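Local structure of glyoxalase family protein (2P7O) at residues H7-V12 with C55-D60; S61-T66 with D113-E118. The protein probably catalyses the manganese-dependent hydration of the antibiotic fosfomycin, conferring resistance to the drug. All blocks are in the same frame, centred on the assembly; numbering follows the deposited sequence. Where two conformers were deposited one is given.

In the fold
Interaction 1 is a buried strand pairing in the N-terminal sheet, whereas interaction 2, partly buried, lays the loop that follows that sheet along the approach to strand 116-120 of the other sheet. The loop 61-66 continues directly from 55-60, so the chain passes from one contact into the next. Regular backbone bonds and apolar side chains make up the first; water bridges and polar side chains prevail in the second. They touch where Leu-10 packs on His-115 and Phe-117 and Val-12 on Asp-113. One segment of each supplies a ligand to a manganese shared by the two subunits: His-7 to one ion, Glu-118 to the other.

Interaction 1. Residues H7-V12 with C55-D60; sequences HITLIV and CIMEGD. With MN (manganese (II) ion), chain D.
Two parallel strands of the N-terminal βαβββ module, the repeating unit of the glyoxalase (vicinal oxygen chelate) fold, meet here, with strand 4-12 beside strand 52-58. Four residue pairs are in register, from Thr-9 with Cys-55 to Val-12 with Glu-58, and five backbone hydrogen bonds zip them together. The first runs from Cys-55 N to Ile-8 O; Leu-10 N gives to Cys-55 O at 2.8 Å and Val-12 N to Met-57 O at 2.8 Å. Met-57 N gives to Leu-10 O. The sheet runs on across the interface, His-7 to Thr-9 pairing antiparallel with the second subunit.

On the face bearing Thr-9, Cys-55, Ile-11 and Met-57, the last two side chains lie alongside each other. Ile-11 CD1 presses on Met-57 CG at 3.3 Å, closer than ordinary van der Waals contact, and also rests on SD; chi1 of 150° carries Met-57 CG toward it, and the bend at chi3 turns CE away. Thr-9 OG1 is 3.4 Å from Cys-55 CB and at the edge of the His-7 ring, in its plane, while its hydrogen bond goes to Glu-126 of the second subunit. That residue, with His-69 and Glu-118 of the same subunit, completes the manganese site that His-7 NE2 enters at 2.2 Å, with a water as a further ligand.

The other face carries Leu-10, Val-12, Ile-56 and Glu-58, with Ile-56 and Val-12 packed against helix 15-26. Where the strand pairing ends, Gly-59 N reaches Val-12 O at 3.0 Å from 45° above the carbonyl plane, and Ile-11 CG2 sits 3.6 Å from Gly-59 CA.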
loop_
_atom_site.group_PDB
_atom_site.type_symbol
_atom_site.label_atom_id
_atom_site.label_comp_id
_atom_site.label_asym_id
_atom_site.label_seq_id
_atom_site.Cartn_x
_atom_site.Cartn_y
_atom_site.Cartn_z
ATOM N N HIS A 7 2.947 -2.826 -8.272
ATOM C CA HIS A 7 1.612 -2.179 -8.277
ATOM C C HIS A 7 1.079 -2.283 -6.857
ATOM O O HIS A 7 1.602 -3.060 -6.054
ATOM C CB HIS A 7 0.639 -2.827 -9.276
ATOM C CG HIS A 7 0.342 -4.276 -9.089
ATOM N ND1 HIS A 7 1.251 -5.237 -9.586
ATOM C CD2 HIS A 7 -0.646 -4.993 -8.517
ATOM C CE1 HIS A 7 0.801 -6.465 -9.332
ATOM N NE2 HIS A 7 -0.346 -6.347 -8.681
ATOM N N ILE A 8 -0.014 -1.574 -6.610
ATOM C CA ILE A 8 -0.808 -1.842 -5.412
ATOM C C ILE A 8 -2.232 -2.133 -5.864
ATOM O O ILE A 8 -2.685 -1.454 -6.798
ATOM C CB ILE A 8 -0.762 -0.577 -4.564
ATOM C CG1 ILE A 8 0.673 -0.271 -4.069
ATOM C CG2 ILE A 8 -1.696 -0.675 -3.385
ATOM C CD1 ILE A 8 0.717 1.058 -3.311
ATOM N N THR A 9 -2.889 -3.093 -5.284
ATOM C CA THR A 9 -4.258 -3.439 -5.664
ATOM C C THR A 9 -5.152 -3.190 -4.448
ATOM O O THR A 9 -4.900 -3.720 -3.352
ATOM C CB THR A 9 -4.296 -4.916 -6.123
ATOM O OG1 THR A 9 -3.641 -4.958 -7.415
ATOM C CG2 THR A 9 -5.720 -5.456 -6.211
ATOM N N LEU A 10 -6.179 -2.358 -4.660
ATOM C CA LEU A 10 -7.154 -2.097 -3.603
ATOM C C LEU A 10 -8.483 -2.739 -3.965
ATOM O O LEU A 10 -8.862 -2.588 -5.148
ATOM C CB LEU A 10 -7.333 -0.580 -3.366
ATOM C CG LEU A 10 -5.997 0.007 -2.838
ATOM C CD1 LEU A 10 -6.123 1.486 -2.494
ATOM C CD2 LEU A 10 -5.428 -0.725 -1.624
ATOM N N ILE A 11 -9.159 -3.351 -2.988
ATOM C CA ILE A 11 -10.494 -3.954 -3.253
ATOM C C ILE A 11 -11.577 -2.984 -2.751
ATOM O O ILE A 11 -11.449 -2.345 -1.691
ATOM C CB ILE A 11 -10.699 -5.291 -2.510
ATOM C CG1 ILE A 11 -9.559 -6.290 -2.769
ATOM C CG2 ILE A 11 -12.051 -5.875 -2.910
ATOM C CD1 ILE A 11 -9.545 -6.733 -4.230
ATOM N N VAL A 12 -12.565 -2.764 -3.631
ATOM C CA VAL A 12 -13.557 -1.746 -3.350
ATOM C C VAL A 12 -14.956 -2.183 -3.791
ATOM O O VAL A 12 -15.122 -2.982 -4.704
ATOM C CB VAL A 12 -13.274 -0.407 -4.044
ATOM C CG1 VAL A 12 -11.937 0.165 -3.599
ATOM C CG2 VAL A 12 -13.381 -0.536 -5.557
ATOM N N CYS A 55 -4.205 -0.803 -9.134
ATOM C CA CYS A 55 -5.392 -1.518 -9.622
ATOM C C CYS A 55 -6.486 -1.444 -8.583
ATOM O O CYS A 55 -6.222 -1.636 -7.355
ATOM C CB CYS A 55 -4.975 -3.012 -9.810
ATOM S SG CYS A 55 -6.367 -4.112 -10.082
ATOM N N ILE A 56 -7.707 -1.161 -9.032
ATOM C CA ILE A 56 -8.823 -1.353 -8.094
ATOM C C ILE A 56 -9.756 -2.428 -8.647
ATOM O O ILE A 56 -9.853 -2.541 -9.860
ATOM C CB ILE A 56 -9.672 -0.099 -7.840
ATOM C CG1 ILE A 56 -10.136 0.541 -9.154
ATOM C CG2 ILE A 56 -8.923 0.877 -6.942
ATOM C CD1 ILE A 56 -10.951 1.790 -8.919
ATOM N N MET A 57 -10.327 -3.229 -7.768
ATOM C CA MET A 57 -11.039 -4.474 -8.071
ATOM C C MET A 57 -12.290 -4.551 -7.193
ATOM O O MET A 57 -12.207 -4.242 -6.010
ATOM C CB MET A 57 -10.026 -5.594 -7.850
ATOM C CG MET A 57 -10.378 -6.997 -7.408
ATOM S SD MET A 57 -8.968 -8.168 -7.636
ATOM C CE MET A 57 -8.999 -8.163 -9.447
ATOM N N GLU A 58 -13.475 -4.771 -7.763
ATOM C CA GLU A 58 -14.722 -4.778 -6.997
ATOM C C GLU A 58 -14.742 -6.058 -6.171
ATOM O O GLU A 58 -14.357 -7.130 -6.649
ATOM C CB GLU A 58 -15.952 -4.666 -7.925
ATOM C CG GLU A 58 -16.205 -3.252 -8.464
ATOM C CD GLU A 58 -17.582 -2.996 -8.997
ATOM O OE1 GLU A 58 -18.250 -3.978 -9.432
ATOM O OE2 GLU A 58 -18.028 -1.823 -9.091
ATOM N N GLY A 59 -15.170 -5.928 -4.919
ATOM C CA GLY A 59 -15.266 -7.051 -3.997
ATOM C C GLY A 59 -16.025 -6.634 -2.730
ATOM O O GLY A 59 -16.148 -5.395 -2.593
ATOM N N ASP A 60 -16.465 -7.637 -2.008
ATOM C CA ASP A 60 -17.257 -7.916 -0.852
ATOM C C ASP A 60 -18.289 -6.837 -0.501
ATOM O O ASP A 60 -19.386 -6.877 -1.035
ATOM C CB ASP A 60 -16.452 -8.132 0.438
ATOM C CG ASP A 60 -15.074 -7.511 0.318
ATOM O OD1 ASP A 60 -14.376 -7.877 -0.656
ATOM O OD2 ASP A 60 -14.739 -6.685 1.193
HETATM MN MN MN D . -1.437 -8.055 -7.897
HETATM O O HOH W 1 -0.797 -9.185 -9.782
#

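Interaction 2. Residues S61-T66 with D113-E118; sequences SLQERT and DNHLFE. With MN (manganese (II) ion), chain C.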
loop_
_atom_site.group_PDB
_atom_site.type_symbol
_atom_site.label_atom_id
_atom_site.label_comp_id
_atom_site.label_asym_id
_atom_site.label_seq_id
_atom_site.Cartn_x
_atom_site.Cartn_y
_atom_site.Cartn_z
ATOM N N SER A 61 -17.856 -5.999 0.440
ATOM C CA SER A 61 -18.702 -4.983 1.021
ATOM C C SER A 61 -17.977 -3.913 1.818
ATOM O O SER A 61 -18.439 -2.763 1.742
ATOM C CB SER A 61 -19.773 -5.665 1.858
ATOM N N LEU A 62 -16.920 -4.206 2.565
ATOM C CA LEU A 62 -16.144 -3.239 3.333
ATOM C C LEU A 62 -14.917 -3.930 3.956
ATOM O O LEU A 62 -14.569 -4.979 3.386
ATOM C CB LEU A 62 -16.959 -2.566 4.410
ATOM N N GLN A 63 -14.356 -3.393 5.025
ATOM C CA GLN A 63 -13.279 -3.893 5.864
ATOM C C GLN A 63 -13.022 -2.953 7.026
ATOM O O GLN A 63 -13.084 -1.732 6.814
ATOM C CB GLN A 63 -11.978 -4.039 5.038
ATOM C CG GLN A 63 -11.283 -2.708 4.814
ATOM C CD GLN A 63 -9.859 -2.796 4.343
ATOM O OE1 GLN A 63 -9.298 -3.873 4.170
ATOM N NE2 GLN A 63 -9.181 -1.654 4.177
ATOM N N GLU A 64 -12.801 -3.369 8.282
ATOM C CA GLU A 64 -12.669 -2.308 9.294
ATOM C C GLU A 64 -11.430 -1.429 9.040
ATOM O O GLU A 64 -10.496 -1.732 8.306
ATOM C CB GLU A 64 -12.630 -2.830 10.724
ATOM C CG GLU A 64 -13.735 -2.619 11.703
ATOM C CD GLU A 64 -13.884 -1.324 12.463
ATOM O OE1 GLU A 64 -13.109 -0.920 13.360
ATOM O OE2 GLU A 64 -14.934 -0.676 12.210
ATOM N N ARG A 65 -11.471 -0.276 9.666
ATOM C CA ARG A 65 -10.530 0.814 9.653
ATOM C C ARG A 65 -9.350 0.554 10.573
ATOM O O ARG A 65 -9.467 0.101 11.707
ATOM C CB ARG A 65 -11.227 2.139 10.063
ATOM C CG ARG A 65 -12.538 2.336 9.311
ATOM C CD ARG A 65 -13.053 3.770 9.436
ATOM N NE ARG A 65 -13.203 4.314 8.098
ATOM C CZ ARG A 65 -13.990 5.319 7.757
ATOM N NH1 ARG A 65 -14.697 5.909 8.720
ATOM N NH2 ARG A 65 -14.062 5.719 6.486
ATOM N N THR A 66 -8.189 0.821 9.981
ATOM C CA THR A 66 -6.940 0.743 10.716
ATOM C C THR A 66 -6.070 1.913 10.261
ATOM O O THR A 66 -6.534 2.727 9.476
ATOM C CB THR A 66 -6.163 -0.557 10.497
ATOM O OG1 THR A 66 -5.720 -0.585 9.119
ATOM C CG2 THR A 66 -7.025 -1.762 10.857
ATOM N N ASP A 113 -14.080 3.082 1.074
ATOM C CA ASP A 113 -14.030 1.651 1.440
ATOM C C ASP A 113 -13.080 1.435 2.619
ATOM O O ASP A 113 -12.396 0.378 2.673
ATOM C CB ASP A 113 -13.510 0.866 0.210
ATOM C CG ASP A 113 -14.557 0.940 -0.900
ATOM O OD1 ASP A 113 -15.531 0.148 -0.876
ATOM O OD2 ASP A 113 -14.461 1.819 -1.793
ATOM N N ASN A 114 -13.045 2.397 3.560
ATOM C CA ASN A 114 -12.204 2.205 4.743
ATOM C C ASN A 114 -10.728 1.993 4.479
ATOM O O ASN A 114 -10.026 1.505 5.373
ATOM C CB ASN A 114 -12.701 1.107 5.688
ATOM C CG ASN A 114 -13.975 1.524 6.417
ATOM O OD1 ASN A 114 -14.584 0.670 7.079
ATOM N ND2 ASN A 114 -14.414 2.755 6.266
ATOM N N HIS A 115 -10.175 2.506 3.396
ATOM C CA HIS A 115 -8.722 2.620 3.239
ATOM C C HIS A 115 -8.264 4.021 3.690
ATOM O O HIS A 115 -8.725 5.056 3.156
ATOM C CB HIS A 115 -8.404 2.538 1.731
ATOM C CG HIS A 115 -8.748 1.261 1.048
ATOM N ND1 HIS A 115 -9.742 1.102 0.099
ATOM C CD2 HIS A 115 -8.118 0.049 1.112
ATOM C CE1 HIS A 115 -9.768 -0.178 -0.297
ATOM N NE2 HIS A 115 -8.775 -0.830 0.295
ATOM N N LEU A 116 -7.242 4.099 4.537
ATOM C CA LEU A 116 -6.597 5.354 4.927
ATOM C C LEU A 116 -5.532 5.793 3.919
ATOM O O LEU A 116 -4.691 5.021 3.455
ATOM C CB LEU A 116 -5.983 5.137 6.300
ATOM C CG LEU A 116 -5.407 6.421 6.929
ATOM C CD1 LEU A 116 -6.488 7.486 7.122
ATOM C CD2 LEU A 116 -4.828 6.012 8.268
ATOM N N PHE A 117 -5.630 7.084 3.570
ATOM C CA PHE A 117 -4.657 7.677 2.653
ATOM C C PHE A 117 -4.112 8.933 3.325
ATOM O O PHE A 117 -4.706 9.503 4.252
ATOM C CB PHE A 117 -5.365 8.180 1.383
ATOM C CG PHE A 117 -5.659 7.049 0.400
ATOM C CD1 PHE A 117 -6.921 6.467 0.330
ATOM C CD2 PHE A 117 -4.674 6.563 -0.441
ATOM C CE1 PHE A 117 -7.213 5.426 -0.558
ATOM C CE2 PHE A 117 -4.920 5.529 -1.342
ATOM C CZ PHE A 117 -6.210 4.978 -1.416
ATOM N N GLU A 118 -2.953 9.349 2.867
ATOM C CA GLU A 118 -2.300 10.536 3.388
ATOM C C GLU A 118 -1.713 11.298 2.197
ATOM O O GLU A 118 -1.102 10.727 1.307
ATOM C CB GLU A 118 -1.233 10.134 4.405
ATOM C CG GLU A 118 -0.360 11.258 4.953
ATOM C CD GLU A 118 0.769 10.819 5.865
ATOM O OE1 GLU A 118 0.995 9.579 5.977
ATOM O OE2 GLU A 118 1.430 11.716 6.457
HETATM MN MN MN C . 2.290 8.343 7.171
HETATM O O HOH W 2 -14.429 4.779 4.035
HETATM O O HOH W 3 -8.296 2.306 7.513
HETATM O O HOH W 4 3.047 10.272 7.888
#
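Arg-65 and Asn-114 cross at about a right angle, the amide end of Asn-114 lying over one face of the guanidinium with the two planes 46° apart. The aliphatic part joins in, Arg-65 CG standing 3.3 Å from Asn-114 CG. Gln-63 also runs past Asn-114 in the opposite direction, its CG 4.2 Å from Asn-114 CB. Its extended chain carries NE2 to Asn-114 O, a weak hydrogen bond of 3.5 Å, and obliquely to the His-115 ring, 3.7 Å from CD2.

Of two bridging waters, one accepts from Asn-114 N at 2.8 Å and, weakly, from Arg-65 NH2; the other accepts from Thr-66 N and donates to Asn-114 O at 2.9 Å. The contact fastens the linker between the two βαβββ modules of the glyoxalase fold onto the turn entering strand 116-120, where Leu-116 CD2 meets Thr-66 O.

Farther out, Glu-92 forms a salt bridge with Arg-65 NH1, and Tyr-110 makes a cation-pi contact with the same side chain. Asp-111 holds His-115 ND1, while His-115 NE2 bonds Asn-68 of the second subunit. Along the strand, Glu-118 OE1 binds manganese at 2.2 Å, and OE2 accepts from a metal-bound water and from Ser-106.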